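Local atomic coordinates of FAD-binding oxidoreductase (Gulosibacter chungangensis, PDB entry 7PBG), a protein that oxidises 4-ethylphenol and related 4-alkylphenols, dehydrogenating them to products such as 4-vinylphenol with a covalently bound FAD. Residues T416-A429 against E437-A449. Sequence-based numbering, arbitrary orientation.
Sequences TKRISDDHGIDYLA and EMHHICLPLYDTA
Leu428 meets two leucines of the neighbouring strand: its CD2 lies 3.7 Å from Leu445 CD1, and its CB sits against Leu443 CB on the same face of the sheet. Phe283 of helix 281-288 packs on both Leu428 and Leu443. Between the strands, Leu428 N donates to Leu443 O (2.9 Å) and Leu443 N returns a bond to Leu428 O, the paired exchange of an antiparallel hydrogen-bonded pair. On the face of Tyr427, Pro444 and Cys442, Pro444 CB is met by Ile425 CG2 (3.5 Å) from the turn just before the strand, while Cys442 SG approaches the Tyr427 ring obliquely, 3.8 Å from CD1. Thr416 CG2, from the helix, lies over one face of that ring, offset toward its rim. With CG anti to the backbone N (chi1 175°), Tyr427 carries its hydroxyl to the edge of the His440 imidazole, where OH and NE2 share a short hydrogen bond of 2.6 Å; Gln412 holds ND1. A phenylalanine here would probably leave His440 NE2 without its hydroxyl mate and the imidazole less firmly fixed. The arrangement is a helix packed on a β-hairpin in the antiparallel sheet of the FAD-linked oxidase C-terminal domain, where Leu443 touches the flavin cofactor and His395, its covalent attachment site.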
loop_
_atom_site.group_PDB
_atom_site.type_symbol
_atom_site.label_atom_id
_atom_site.label_comp_id
_atom_site.label_asym_id
_atom_site.label_seq_id
_atom_site.Cartn_x
_atom_site.Cartn_y
_atom_site.Cartn_z
ATOM N N THR A 416 -16.151 22.656 -15.756
ATOM C CA THR A 416 -16.985 21.440 -15.943
ATOM C C THR A 416 -18.450 21.870 -16.058
ATOM O O THR A 416 -19.159 21.265 -16.829
ATOM C CB THR A 416 -16.699 20.393 -14.863
ATOM O OG1 THR A 416 -15.316 20.065 -14.871
ATOM C CG2 THR A 416 -17.466 19.097 -15.023
ATOM N N LYS A 417 -18.891 22.857 -15.274
ATOM C CA LYS A 417 -20.253 23.436 -15.396
ATOM C C LYS A 417 -20.451 23.929 -16.830
ATOM O O LYS A 417 -21.484 23.649 -17.404
ATOM C CB LYS A 417 -20.412 24.569 -14.386
ATOM C CG LYS A 417 -21.830 25.035 -14.149
ATOM C CD LYS A 417 -21.934 25.819 -12.862
ATOM C CE LYS A 417 -20.980 26.990 -12.867
ATOM N NZ LYS A 417 -21.359 27.983 -11.839
ATOM N N ARG A 418 -19.452 24.612 -17.380
ATOM C CA ARG A 418 -19.550 25.216 -18.733
ATOM C C ARG A 418 -19.675 24.114 -19.781
ATOM O O ARG A 418 -20.622 24.195 -20.589
ATOM C CB ARG A 418 -18.328 26.084 -19.071
ATOM C CG ARG A 418 -18.550 26.980 -20.284
ATOM C CD ARG A 418 -17.327 27.826 -20.626
ATOM N NE ARG A 418 -16.165 26.964 -20.796
ATOM C CZ ARG A 418 -15.126 26.894 -19.970
ATOM N NH1 ARG A 418 -15.047 27.665 -18.895
ATOM N NH2 ARG A 418 -14.160 26.040 -20.227
ATOM N N ILE A 419 -18.793 23.107 -19.720
ATOM C CA ILE A 419 -18.696 22.010 -20.723
ATOM C C ILE A 419 -19.968 21.169 -20.594
ATOM O O ILE A 419 -20.577 20.840 -21.630
ATOM C CB ILE A 419 -17.382 21.220 -20.557
ATOM C CG1 ILE A 419 -16.172 22.104 -20.903
ATOM C CG2 ILE A 419 -17.364 19.963 -21.428
ATOM C CD1 ILE A 419 -14.815 21.480 -20.577
ATOM N N SER A 420 -20.414 20.896 -19.371
ATOM C CA SER A 420 -21.634 20.079 -19.184
ATOM C C SER A 420 -22.878 20.840 -19.677
ATOM O O SER A 420 -23.672 20.221 -20.409
ATOM C CB SER A 420 -21.739 19.570 -17.768
ATOM O OG SER A 420 -21.841 20.621 -16.805
ATOM N N ASP A 421 -23.003 22.139 -19.353
ATOM C CA ASP A 421 -24.059 23.064 -19.857
ATOM C C ASP A 421 -24.092 23.012 -21.401
ATOM O O ASP A 421 -25.191 22.784 -21.978
ATOM C CB ASP A 421 -23.837 24.479 -19.319
ATOM C CG ASP A 421 -24.326 24.662 -17.891
ATOM O OD1 ASP A 421 -24.930 23.697 -17.345
ATOM O OD2 ASP A 421 -24.127 25.756 -17.331
ATOM N N ASP A 422 -22.932 23.164 -22.024
ATOM C CA ASP A 422 -22.748 23.157 -23.503
ATOM C C ASP A 422 -23.304 21.878 -24.138
ATOM O O ASP A 422 -23.825 21.982 -25.283
ATOM C CB ASP A 422 -21.269 23.296 -23.862
ATOM C CG ASP A 422 -20.673 24.679 -23.699
ATOM O OD1 ASP A 422 -21.427 25.621 -23.362
ATOM O OD2 ASP A 422 -19.457 24.803 -23.921
ATOM N N HIS A 423 -23.220 20.719 -23.456
ATOM C CA HIS A 423 -23.668 19.401 -23.965
ATOM C C HIS A 423 -25.053 19.025 -23.429
ATOM O O HIS A 423 -25.486 17.915 -23.729
ATOM C CB HIS A 423 -22.610 18.359 -23.593
ATOM C CG HIS A 423 -21.364 18.474 -24.406
ATOM N ND1 HIS A 423 -21.198 17.743 -25.559
ATOM C CD2 HIS A 423 -20.238 19.198 -24.251
ATOM C CE1 HIS A 423 -19.999 18.012 -26.078
ATOM N NE2 HIS A 423 -19.411 18.905 -25.322
ATOM N N GLY A 424 -25.631 19.857 -22.552
ATOM C CA GLY A 424 -26.978 19.627 -21.992
ATOM C C GLY A 424 -26.999 18.479 -21.000
ATOM O O GLY A 424 -27.998 17.687 -21.004
ATOM N N ILE A 425 -25.916 18.331 -20.228
ATOM C CA ILE A 425 -25.729 17.220 -19.265
ATOM C C ILE A 425 -25.736 17.828 -17.859
ATOM O O ILE A 425 -24.997 18.770 -17.594
ATOM C CB ILE A 425 -24.460 16.413 -19.609
ATOM C CG1 ILE A 425 -24.497 15.853 -21.044
ATOM C CG2 ILE A 425 -24.233 15.315 -18.584
ATOM C CD1 ILE A 425 -25.670 14.935 -21.335
ATOM N N ASP A 426 -26.476 17.205 -16.955
ATOM C CA ASP A 426 -26.516 17.640 -15.541
ATOM C C ASP A 426 -25.225 17.191 -14.843
ATOM O O ASP A 426 -24.769 16.052 -15.095
ATOM C CB ASP A 426 -27.742 17.057 -14.833
ATOM C CG ASP A 426 -29.051 17.758 -15.160
ATOM O OD1 ASP A 426 -29.031 18.749 -15.895
ATOM O OD2 ASP A 426 -30.081 17.287 -14.695
ATOM N N TYR A 427 -24.715 18.050 -13.978
ATOM C CA TYR A 427 -23.387 17.925 -13.326
ATOM C C TYR A 427 -23.536 17.808 -11.833
ATOM O O TYR A 427 -23.863 18.789 -11.185
ATOM C CB TYR A 427 -22.563 19.158 -13.692
ATOM C CG TYR A 427 -21.223 19.294 -13.040
ATOM C CD1 TYR A 427 -20.464 18.199 -12.617
ATOM C CD2 TYR A 427 -20.684 20.560 -12.915
ATOM C CE1 TYR A 427 -19.233 18.361 -12.008
ATOM C CE2 TYR A 427 -19.444 20.732 -12.345
ATOM C CZ TYR A 427 -18.709 19.643 -11.916
ATOM O OH TYR A 427 -17.492 19.920 -11.380
ATOM N N LEU A 428 -23.305 16.613 -11.316
ATOM C CA LEU A 428 -23.248 16.348 -9.879
ATOM C C LEU A 428 -21.764 16.306 -9.524
ATOM O O LEU A 428 -20.997 15.617 -10.208
ATOM C CB LEU A 428 -23.966 15.039 -9.569
ATOM C CG LEU A 428 -25.491 15.136 -9.583
ATOM C CD1 LEU A 428 -26.047 15.558 -10.937
ATOM C CD2 LEU A 428 -26.063 13.796 -9.160
ATOM N N ALA A 429 -21.375 17.082 -8.532
ATOM C CA ALA A 429 -19.946 17.334 -8.282
ATOM C C ALA A 429 -19.639 16.962 -6.851
ATOM O O ALA A 429 -20.427 17.313 -5.936
ATOM C CB ALA A 429 -19.585 18.766 -8.573
ATOM N N GLU A 437 -4.076 14.504 -1.476
ATOM C CA GLU A 437 -4.464 14.607 -2.902
ATOM C C GLU A 437 -5.879 15.120 -2.964
ATOM O O GLU A 437 -6.647 14.874 -2.003
ATOM C CB GLU A 437 -4.251 13.272 -3.617
ATOM C CG GLU A 437 -5.384 12.270 -3.532
ATOM C CD GLU A 437 -5.710 11.609 -2.218
ATOM O OE1 GLU A 437 -5.202 12.062 -1.163
ATOM O OE2 GLU A 437 -6.575 10.710 -2.238
ATOM N N MET A 438 -6.213 15.758 -4.091
ATOM C CA MET A 438 -7.590 16.253 -4.306
ATOM C C MET A 438 -8.195 15.472 -5.469
ATOM O O MET A 438 -7.614 15.377 -6.543
ATOM C CB MET A 438 -7.624 17.765 -4.578
ATOM C CG MET A 438 -9.063 18.362 -4.619
ATOM S SD MET A 438 -8.939 20.155 -4.719
ATOM C CE MET A 438 -8.403 20.335 -6.426
ATOM N N HIS A 439 -9.389 14.930 -5.230
ATOM C CA HIS A 439 -10.271 14.387 -6.267
ATOM C C HIS A 439 -11.383 15.367 -6.625
ATOM O O HIS A 439 -12.001 16.003 -5.731
ATOM C CB HIS A 439 -10.904 13.082 -5.762
ATOM C CG HIS A 439 -9.910 12.093 -5.294
ATOM N ND1 HIS A 439 -9.443 11.076 -6.116
ATOM C CD2 HIS A 439 -9.285 11.944 -4.107
ATOM C CE1 HIS A 439 -8.583 10.331 -5.448
ATOM N NE2 HIS A 439 -8.474 10.846 -4.218
ATOM N N HIS A 440 -11.636 15.448 -7.913
ATOM C CA HIS A 440 -12.837 16.058 -8.510
ATOM C C HIS A 440 -13.670 14.915 -9.045
ATOM O O HIS A 440 -13.222 14.234 -9.971
ATOM C CB HIS A 440 -12.469 17.103 -9.550
ATOM C CG HIS A 440 -13.615 17.544 -10.376
ATOM N ND1 HIS A 440 -13.433 18.043 -11.636
ATOM C CD2 HIS A 440 -14.942 17.594 -10.113
ATOM C CE1 HIS A 440 -14.613 18.372 -12.154
ATOM N NE2 HIS A 440 -15.558 18.121 -11.214
ATOM N N ILE A 441 -14.817 14.644 -8.449
ATOM C CA ILE A 441 -15.736 13.615 -9.001
ATOM C C ILE A 441 -16.855 14.320 -9.784
ATOM O O ILE A 441 -17.629 15.077 -9.206
ATOM C CB ILE A 441 -16.330 12.743 -7.891
ATOM C CG1 ILE A 441 -15.268 12.191 -6.920
ATOM C CG2 ILE A 441 -17.174 11.679 -8.542
ATOM C CD1 ILE A 441 -14.032 11.627 -7.570
ATOM N N CYS A 442 -16.838 14.184 -11.095
ATOM C CA CYS A 442 -17.887 14.664 -12.018
ATOM C C CYS A 442 -18.767 13.466 -12.307
ATOM O O CYS A 442 -18.318 12.507 -12.984
ATOM C CB CYS A 442 -17.273 15.264 -13.264
ATOM S SG CYS A 442 -18.499 15.600 -14.543
ATOM N N LEU A 443 -19.929 13.470 -11.699
ATOM C CA LEU A 443 -20.970 12.448 -11.919
ATOM C C LEU A 443 -22.000 13.102 -12.813
ATOM O O LEU A 443 -22.836 13.899 -12.349
ATOM C CB LEU A 443 -21.525 12.054 -10.564
ATOM C CG LEU A 443 -22.461 10.859 -10.539
ATOM C CD1 LEU A 443 -22.625 10.382 -9.097
ATOM C CD2 LEU A 443 -23.809 11.163 -11.164
ATOM N N PRO A 444 -21.947 12.867 -14.130
ATOM C CA PRO A 444 -22.965 13.417 -14.999
ATOM C C PRO A 444 -24.201 12.515 -14.926
ATOM O O PRO A 444 -24.030 11.320 -14.652
ATOM C CB PRO A 444 -22.356 13.289 -16.385
ATOM C CG PRO A 444 -21.511 12.030 -16.280
ATOM C CD PRO A 444 -20.963 12.065 -14.869
ATOM N N LEU A 445 -25.373 13.095 -15.113
ATOM C CA LEU A 445 -26.618 12.325 -15.315
ATOM C C LEU A 445 -27.099 12.538 -16.737
ATOM O O LEU A 445 -27.309 13.688 -17.161
ATOM C CB LEU A 445 -27.644 12.724 -14.273
ATOM C CG LEU A 445 -27.289 12.275 -12.868
ATOM C CD1 LEU A 445 -28.346 12.744 -11.891
ATOM C CD2 LEU A 445 -27.136 10.747 -12.772
ATOM N N TYR A 446 -27.155 11.445 -17.464
ATOM C CA TYR A 446 -27.648 11.447 -18.865
ATOM C C TYR A 446 -28.710 10.371 -19.046
ATOM O O TYR A 446 -28.849 9.481 -18.223
ATOM C CB TYR A 446 -26.482 11.259 -19.840
ATOM C CG TYR A 446 -25.899 9.879 -19.859
ATOM C CD1 TYR A 446 -26.138 9.032 -20.924
ATOM C CD2 TYR A 446 -25.147 9.381 -18.805
ATOM C CE1 TYR A 446 -25.637 7.742 -20.950
ATOM C CE2 TYR A 446 -24.656 8.089 -18.808
ATOM C CZ TYR A 446 -24.895 7.261 -19.886
ATOM O OH TYR A 446 -24.462 5.965 -19.913
ATOM N N ASP A 447 -29.433 10.423 -20.174
ATOM C CA ASP A 447 -30.492 9.438 -20.484
ATOM C C ASP A 447 -29.841 8.221 -21.118
ATOM O O ASP A 447 -29.489 8.283 -22.328
ATOM C CB ASP A 447 -31.512 10.058 -21.439
ATOM C CG ASP A 447 -32.721 9.206 -21.677
ATOM O OD1 ASP A 447 -32.644 8.009 -21.470
ATOM O OD2 ASP A 447 -33.685 9.766 -22.214
ATOM N N THR A 448 -29.728 7.119 -20.371
ATOM C CA THR A 448 -28.969 5.928 -20.800
ATOM C C THR A 448 -29.660 5.295 -22.006
ATOM O O THR A 448 -28.971 4.551 -22.717
ATOM C CB THR A 448 -28.802 4.926 -19.667
ATOM O OG1 THR A 448 -30.119 4.484 -19.284
ATOM C CG2 THR A 448 -28.011 5.557 -18.555
ATOM N N ALA A 449 -30.968 5.523 -22.185
ATOM C CA ALA A 449 -31.775 4.897 -23.265
ATOM C C ALA A 449 -31.680 5.688 -24.573
ATOM O O ALA A 449 -32.142 5.160 -25.600
ATOM C CB ALA A 449 -33.216 4.758 -22.841
HETATM O O HOH W 1 -28.649 15.075 -19.076
#